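Protein of unknown function with a Fic domain (Bacteroides thetaiotaomicron VPI-5482, PDB 3CUC) is of unknown function but contains a Fic domain, the mostly helical fold of the Fic/DOC family. Local coordinates at residues 98-103 with 200-205; 183-188 with 204-209. One frame throughout, in Å; residues are numbered along the deposited sequence.

Overall arrangement
Running from the N terminus, the chain passes through helices 6-16, 22-42, 50-59 and 68-89 before helix 97-107 supplies the first segment of contact 1. It then crosses a short two-stranded antiparallel sheet and helix 156-173, and reaches helix 178-192, the first partner in contact 2. A short connection of six residues (193-198) leads into helix 199-213, where both contacts end. The two cross: contact 2 begins within the 96-residue loop closed by contact 1 but ends a few residues further along the same helix, and they share Arg-204 and Leu-205. Helix 199-213 thus meets helix 97-107 through Ile-202 and Leu-205 and helix 178-192 through Leu-206 and Val-207.

Contact 1. Residues 98-103 with 200-205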
loop_
_atom_site.group_PDB
_atom_site.type_symbol
_atom_site.label_atom_id
_atom_site.label_comp_id
_atom_site.label_asym_id
_atom_site.label_seq_id
_atom_site.Cartn_x
_atom_site.Cartn_y
_atom_site.Cartn_z
ATOM N N SER A 98 -5.937 -7.355 13.990
ATOM C CA SER A 98 -7.249 -6.711 14.081
ATOM C C SER A 98 -7.309 -5.403 13.306
ATOM O O SER A 98 -8.349 -5.077 12.734
ATOM C CB SER A 98 -7.655 -6.479 15.534
ATOM O OG SER A 98 -6.544 -6.074 16.311
ATOM N N PHE A 99 -6.205 -4.658 13.272
ATOM C CA PHE A 99 -6.161 -3.430 12.477
ATOM C C PHE A 99 -6.291 -3.748 10.991
ATOM O O PHE A 99 -7.019 -3.060 10.276
ATOM C CB PHE A 99 -4.877 -2.627 12.727
ATOM C CG PHE A 99 -4.742 -1.411 11.836
ATOM C CD1 PHE A 99 -5.530 -0.287 12.056
ATOM C CD2 PHE A 99 -3.842 -1.401 10.770
ATOM C CE1 PHE A 99 -5.422 0.829 11.235
ATOM C CE2 PHE A 99 -3.730 -0.291 9.943
ATOM C CZ PHE A 99 -4.516 0.827 10.177
ATOM N N ILE A 100 -5.597 -4.791 10.539
ATOM C CA ILE A 100 -5.609 -5.174 9.128
ATOM C C ILE A 100 -7.003 -5.641 8.719
ATOM O O ILE A 100 -7.482 -5.322 7.630
ATOM C CB ILE A 100 -4.577 -6.281 8.825
ATOM C CG1 ILE A 100 -3.157 -5.782 9.099
ATOM C CG2 ILE A 100 -4.674 -6.714 7.369
ATOM C CD1 ILE A 100 -2.113 -6.871 9.067
ATOM N N ARG A 101 -7.650 -6.380 9.613
ATOM C CA ARG A 101 -9.006 -6.867 9.385
ATOM C C ARG A 101 -9.990 -5.700 9.308
ATOM O O ARG A 101 -10.842 -5.660 8.424
ATOM C CB ARG A 101 -9.416 -7.847 10.491
ATOM C CG ARG A 101 -8.555 -9.118 10.557
ATOM C CD ARG A 101 -8.626 -9.798 11.927
ATOM N NE ARG A 101 -9.819 -10.630 12.015
ATOM C CZ ARG A 101 -9.894 -11.898 11.615
ATOM N NH1 ARG A 101 -8.837 -12.518 11.111
ATOM N NH2 ARG A 101 -11.040 -12.556 11.725
ATOM N N GLU A 102 -9.857 -4.746 10.223
ATOM C CA GLU A 102 -10.692 -3.546 10.210
ATOM C C GLU A 102 -10.462 -2.733 8.933
ATOM O O GLU A 102 -11.376 -2.086 8.420
ATOM C CB GLU A 102 -10.404 -2.680 11.445
ATOM C CG GLU A 102 -11.351 -1.492 11.629
ATOM C CD GLU A 102 -12.795 -1.917 11.850
ATOM O OE1 GLU A 102 -13.059 -2.627 12.842
ATOM O OE2 GLU A 102 -13.670 -1.542 11.037
ATOM N N LEU A 103 -9.235 -2.774 8.430
ATOM C CA LEU A 103 -8.879 -2.097 7.188
ATOM C C LEU A 103 -9.642 -2.706 6.017
ATOM O O LEU A 103 -10.195 -1.986 5.187
ATOM C CB LEU A 103 -7.366 -2.198 6.947
ATOM C CG LEU A 103 -6.664 -1.062 6.194
ATOM C CD1 LEU A 103 -7.011 0.315 6.765
ATOM C CD2 LEU A 103 -5.163 -1.291 6.235
ATOM N N GLY A 200 -4.719 -6.282 -2.799
ATOM C CA GLY A 200 -3.847 -5.340 -3.483
ATOM C C GLY A 200 -3.819 -4.015 -2.752
ATOM O O GLY A 200 -2.760 -3.453 -2.496
ATOM N N ARG A 201 -4.994 -3.524 -2.399
ATOM C CA ARG A 201 -5.118 -2.233 -1.730
ATOM C C ARG A 201 -4.588 -2.249 -0.308
ATOM O O ARG A 201 -4.059 -1.243 0.156
ATOM C CB ARG A 201 -6.576 -1.775 -1.736
ATOM C CG ARG A 201 -7.013 -1.221 -3.075
ATOM C CD ARG A 201 -8.511 -1.142 -3.172
ATOM N NE ARG A 201 -9.093 -2.417 -3.564
ATOM C CZ ARG A 201 -10.394 -2.671 -3.576
ATOM N NH1 ARG A 201 -11.261 -1.737 -3.214
ATOM N NH2 ARG A 201 -10.827 -3.874 -3.948
ATOM N N ILE A 202 -4.737 -3.383 0.378
ATOM C CA ILE A 202 -4.203 -3.530 1.728
ATOM C C ILE A 202 -2.683 -3.503 1.665
ATOM O O ILE A 202 -2.053 -2.773 2.418
ATOM C CB ILE A 202 -4.665 -4.831 2.420
ATOM C CG1 ILE A 202 -6.189 -4.834 2.618
ATOM C CG2 ILE A 202 -3.968 -4.992 3.769
ATOM C CD1 ILE A 202 -6.675 -3.860 3.671
ATOM N N ALA A 203 -2.106 -4.286 0.756
ATOM C CA ALA A 203 -0.653 -4.302 0.570
ATOM C C ALA A 203 -0.114 -2.881 0.432
ATOM O O ALA A 203 0.797 -2.480 1.158
ATOM C CB ALA A 203 -0.272 -5.131 -0.643
ATOM N N ARG A 204 -0.706 -2.114 -0.476
ATOM C CA ARG A 204 -0.213 -0.777 -0.771
ATOM C C ARG A 204 -0.468 0.184 0.377
ATOM O O ARG A 204 0.323 1.100 0.615
ATOM C CB ARG A 204 -0.823 -0.258 -2.070
ATOM C CG ARG A 204 -0.243 -0.949 -3.301
ATOM C CD ARG A 204 -0.757 -0.341 -4.594
ATOM N NE ARG A 204 -2.181 -0.630 -4.782
ATOM C CZ ARG A 204 -2.680 -1.772 -5.262
ATOM N NH1 ARG A 204 -1.888 -2.770 -5.631
ATOM N NH2 ARG A 204 -3.986 -1.912 -5.375
ATOM N N LEU A 205 -1.565 -0.031 1.095
ATOM C CA LEU A 205 -1.837 0.726 2.316
ATOM C C LEU A 205 -0.794 0.423 3.391
ATOM O O LEU A 205 -0.357 1.323 4.096
ATOM C CB LEU A 205 -3.256 0.440 2.840
ATOM C CG LEU A 205 -4.385 1.225 2.162
ATOM C CD1 LEU A 205 -5.736 0.603 2.470
ATOM C CD2 LEU A 205 -4.361 2.688 2.586
#
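Leu-103 and Ile-202 form the centre of a wholly apolar contact between helices 97-107 and 199-213. The two side chains run past each other in opposite directions, and the terminal methyl CD1 of Ile-202 lies against the root of the leucine, 3.7 Å from Leu-103 CB. The same methyl reaches the branch point and one arm, with Leu-103 CD2 3.9 Å from Ile-202 CD1. The second torsion of Ile-202 (chi2 -71°) folds CD1 back instead of extending the chain.

Two further apolar contacts accompany this pair. Ile-100 and Ile-202 meet methyl to methyl through their CG2 branches, 4.1 Å between Ile-100 CG2 and Ile-202 CG2, with the side chains at a slant; each CG2 stands opposite its own backbone N. Leu-205 brings CD1 to 4.2 Å from Leu-103 CG, its chain also running aslant.

The contact joins two helices of the Fic domain, whose axes stay 11.0 Å apart and run at 129° to each other; the branched aliphatic side chains of Ile-100, Leu-103, Ile-202 and Leu-205 fill the gap. Gly-200 and Arg-201 are the last residues of the Fic motif HPFEDGNGR.

Neighbouring helices complete the apolar surroundings: Leu-103 also touches Met-83 of helix 68-89, Leu-205 packs on Phe-36 of helix 22-42, and Ile-202 on Tyr-189 of helix 178-192. Polar interactions lie away from the interface, where Arg-201 forms a salt bridge with Glu-73.

Contact 2. Residues 183-188 with 204-209; sequences ALLHYR and RLLVNF
His-186 and Val-207 meet where the two backbones come nearest, their CA atoms 6.2 Å apart. With CG of the histidine anti to the backbone N (chi1 177°), the ring swings toward helix 199-213 and presents its CD2 edge to the valine. Val-207 answers with a single methyl: CG2 lies close to the ring plane, 3.7 Å from His-186 CD2, and equally near His-186 CB. The first torsion of Val-207 (chi1 165°) turns CG1 the other way, opposite its own backbone N.

Immediately before the histidine in the chain, Leu-185 reaches over with CD2, 4.0 Å from Leu-206 CB, and the two leucines cross at about a right angle. Tyr-167 of helix 156-173 also packs on Leu-185.

The polar end of the histidine is held beyond the interface. The hydroxyl of Tyr-229, hydrogen-bonded to both His-186 NE2 and Arg-204 NH1, bridges the two helices; Arg-204 separately forms a salt bridge with Glu-44. The near-antiparallel packing, at 160° with axes 8.6 Å apart, makes a helical hairpin that carries at its turn the signature of the Fic family, the motif HPFEDGNGR, which runs on into the start of helix 199-213.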
loop_
_atom_site.group_PDB
_atom_site.type_symbol
_atom_site.label_atom_id
_atom_site.label_comp_id
_atom_site.label_asym_id
_atom_site.label_seq_id
_atom_site.Cartn_x
_atom_site.Cartn_y
_atom_site.Cartn_z
ATOM N N ALA A 183 8.699 -2.938 1.733
ATOM C CA ALA A 183 8.700 -3.824 0.566
ATOM C C ALA A 183 8.430 -5.263 0.969
ATOM O O ALA A 183 7.633 -5.945 0.335
ATOM C CB ALA A 183 10.022 -3.730 -0.179
ATOM N N LEU A 184 9.085 -5.711 2.034
ATOM C CA LEU A 184 8.970 -7.100 2.476
ATOM C C LEU A 184 7.615 -7.376 3.120
ATOM O O LEU A 184 7.060 -8.457 2.932
ATOM C CB LEU A 184 10.112 -7.460 3.431
ATOM C CG LEU A 184 10.547 -8.926 3.519
ATOM C CD1 LEU A 184 10.643 -9.594 2.147
ATOM C CD2 LEU A 184 11.887 -9.005 4.233
ATOM N N LEU A 185 7.082 -6.402 3.861
ATOM C CA LEU A 185 5.719 -6.501 4.404
ATOM C C LEU A 185 4.678 -6.642 3.286
ATOM O O LEU A 185 3.783 -7.485 3.364
ATOM C CB LEU A 185 5.382 -5.283 5.278
ATOM C CG LEU A 185 3.976 -5.230 5.900
ATOM C CD1 LEU A 185 3.676 -6.496 6.696
ATOM C CD2 LEU A 185 3.806 -3.998 6.773
ATOM N N HIS A 186 4.801 -5.801 2.262
ATOM C CA HIS A 186 3.928 -5.852 1.091
ATOM C C HIS A 186 4.003 -7.223 0.436
ATOM O O HIS A 186 2.978 -7.859 0.169
ATOM C CB HIS A 186 4.355 -4.774 0.090
ATOM C CG HIS A 186 3.574 -4.770 -1.189
ATOM N ND1 HIS A 186 3.505 -5.860 -2.029
ATOM C CD2 HIS A 186 2.856 -3.790 -1.786
ATOM C CE1 HIS A 186 2.761 -5.557 -3.077
ATOM N NE2 HIS A 186 2.358 -4.306 -2.957
ATOM N N TYR A 187 5.225 -7.682 0.191
ATOM C CA TYR A 187 5.430 -8.919 -0.554
ATOM C C TYR A 187 4.879 -10.134 0.174
ATOM O O TYR A 187 4.108 -10.902 -0.394
ATOM C CB TYR A 187 6.907 -9.146 -0.861
ATOM C CG TYR A 187 7.095 -10.333 -1.769
ATOM C CD1 TYR A 187 6.873 -10.219 -3.139
ATOM C CD2 TYR A 187 7.448 -11.577 -1.256
ATOM C CE1 TYR A 187 7.021 -11.305 -3.979
ATOM C CE2 TYR A 187 7.597 -12.672 -2.085
ATOM C CZ TYR A 187 7.383 -12.536 -3.448
ATOM O OH TYR A 187 7.540 -13.630 -4.277
ATOM N N ARG A 188 5.282 -10.303 1.427
ATOM C CA ARG A 188 4.810 -11.423 2.233
ATOM C C ARG A 188 3.292 -11.413 2.375
ATOM O O ARG A 188 2.648 -12.451 2.200
ATOM C CB ARG A 188 5.483 -11.418 3.604
ATOM C CG ARG A 188 6.960 -11.739 3.524
ATOM C CD ARG A 188 7.600 -11.779 4.892
ATOM N NE ARG A 188 8.893 -12.457 4.858
ATOM C CZ ARG A 188 9.588 -12.817 5.934
ATOM N NH1 ARG A 188 9.127 -12.581 7.155
ATOM N NH2 ARG A 188 10.753 -13.425 5.787
ATOM N N ARG A 204 -0.706 -2.114 -0.476
ATOM C CA ARG A 204 -0.213 -0.777 -0.771
ATOM C C ARG A 204 -0.468 0.184 0.377
ATOM O O ARG A 204 0.323 1.100 0.615
ATOM C CB ARG A 204 -0.823 -0.258 -2.070
ATOM C CG ARG A 204 -0.243 -0.949 -3.301
ATOM C CD ARG A 204 -0.757 -0.341 -4.594
ATOM N NE ARG A 204 -2.181 -0.630 -4.782
ATOM C CZ ARG A 204 -2.680 -1.772 -5.262
ATOM N NH1 ARG A 204 -1.888 -2.770 -5.631
ATOM N NH2 ARG A 204 -3.986 -1.912 -5.375
ATOM N N LEU A 205 -1.565 -0.031 1.095
ATOM C CA LEU A 205 -1.837 0.726 2.316
ATOM C C LEU A 205 -0.794 0.423 3.391
ATOM O O LEU A 205 -0.357 1.323 4.096
ATOM C CB LEU A 205 -3.256 0.440 2.840
ATOM C CG LEU A 205 -4.385 1.225 2.162
ATOM C CD1 LEU A 205 -5.736 0.603 2.470
ATOM C CD2 LEU A 205 -4.361 2.688 2.586
ATOM N N LEU A 206 -0.402 -0.842 3.508
ATOM C CA LEU A 206 0.592 -1.251 4.498
ATOM C C LEU A 206 1.965 -0.651 4.188
ATOM O O LEU A 206 2.711 -0.320 5.107
ATOM C CB LEU A 206 0.677 -2.784 4.604
ATOM C CG LEU A 206 -0.528 -3.497 5.231
ATOM C CD1 LEU A 206 -0.426 -4.997 5.023
ATOM C CD2 LEU A 206 -0.667 -3.164 6.721
ATOM N N VAL A 207 2.294 -0.498 2.907
ATOM C CA VAL A 207 3.546 0.151 2.530
ATOM C C VAL A 207 3.549 1.558 3.090
ATOM O O VAL A 207 4.481 1.962 3.782
ATOM C CB VAL A 207 3.735 0.243 1.006
ATOM C CG1 VAL A 207 4.839 1.241 0.665
ATOM C CG2 VAL A 207 4.038 -1.123 0.421
ATOM N N ASN A 208 2.488 2.298 2.798
ATOM C CA ASN A 208 2.410 3.683 3.224
ATOM C C ASN A 208 2.242 3.835 4.731
ATOM O O ASN A 208 2.588 4.880 5.291
ATOM C CB ASN A 208 1.319 4.420 2.446
ATOM C CG ASN A 208 1.730 4.704 1.006
ATOM O OD1 ASN A 208 2.916 4.842 0.699
ATOM N ND2 ASN A 208 0.751 4.795 0.120
ATOM N N PHE A 209 1.749 2.786 5.389
ATOM C CA PHE A 209 1.737 2.747 6.849
ATOM C C PHE A 209 3.167 2.791 7.370
ATOM O O PHE A 209 3.495 3.586 8.245
ATOM C CB PHE A 209 1.021 1.496 7.355
ATOM C CG PHE A 209 1.252 1.198 8.813
ATOM C CD1 PHE A 209 0.468 1.793 9.794
ATOM C CD2 PHE A 209 2.238 0.304 9.203
ATOM C CE1 PHE A 209 0.670 1.508 11.142
ATOM C CE2 PHE A 209 2.448 0.018 10.544
ATOM C CZ PHE A 209 1.658 0.622 11.517
#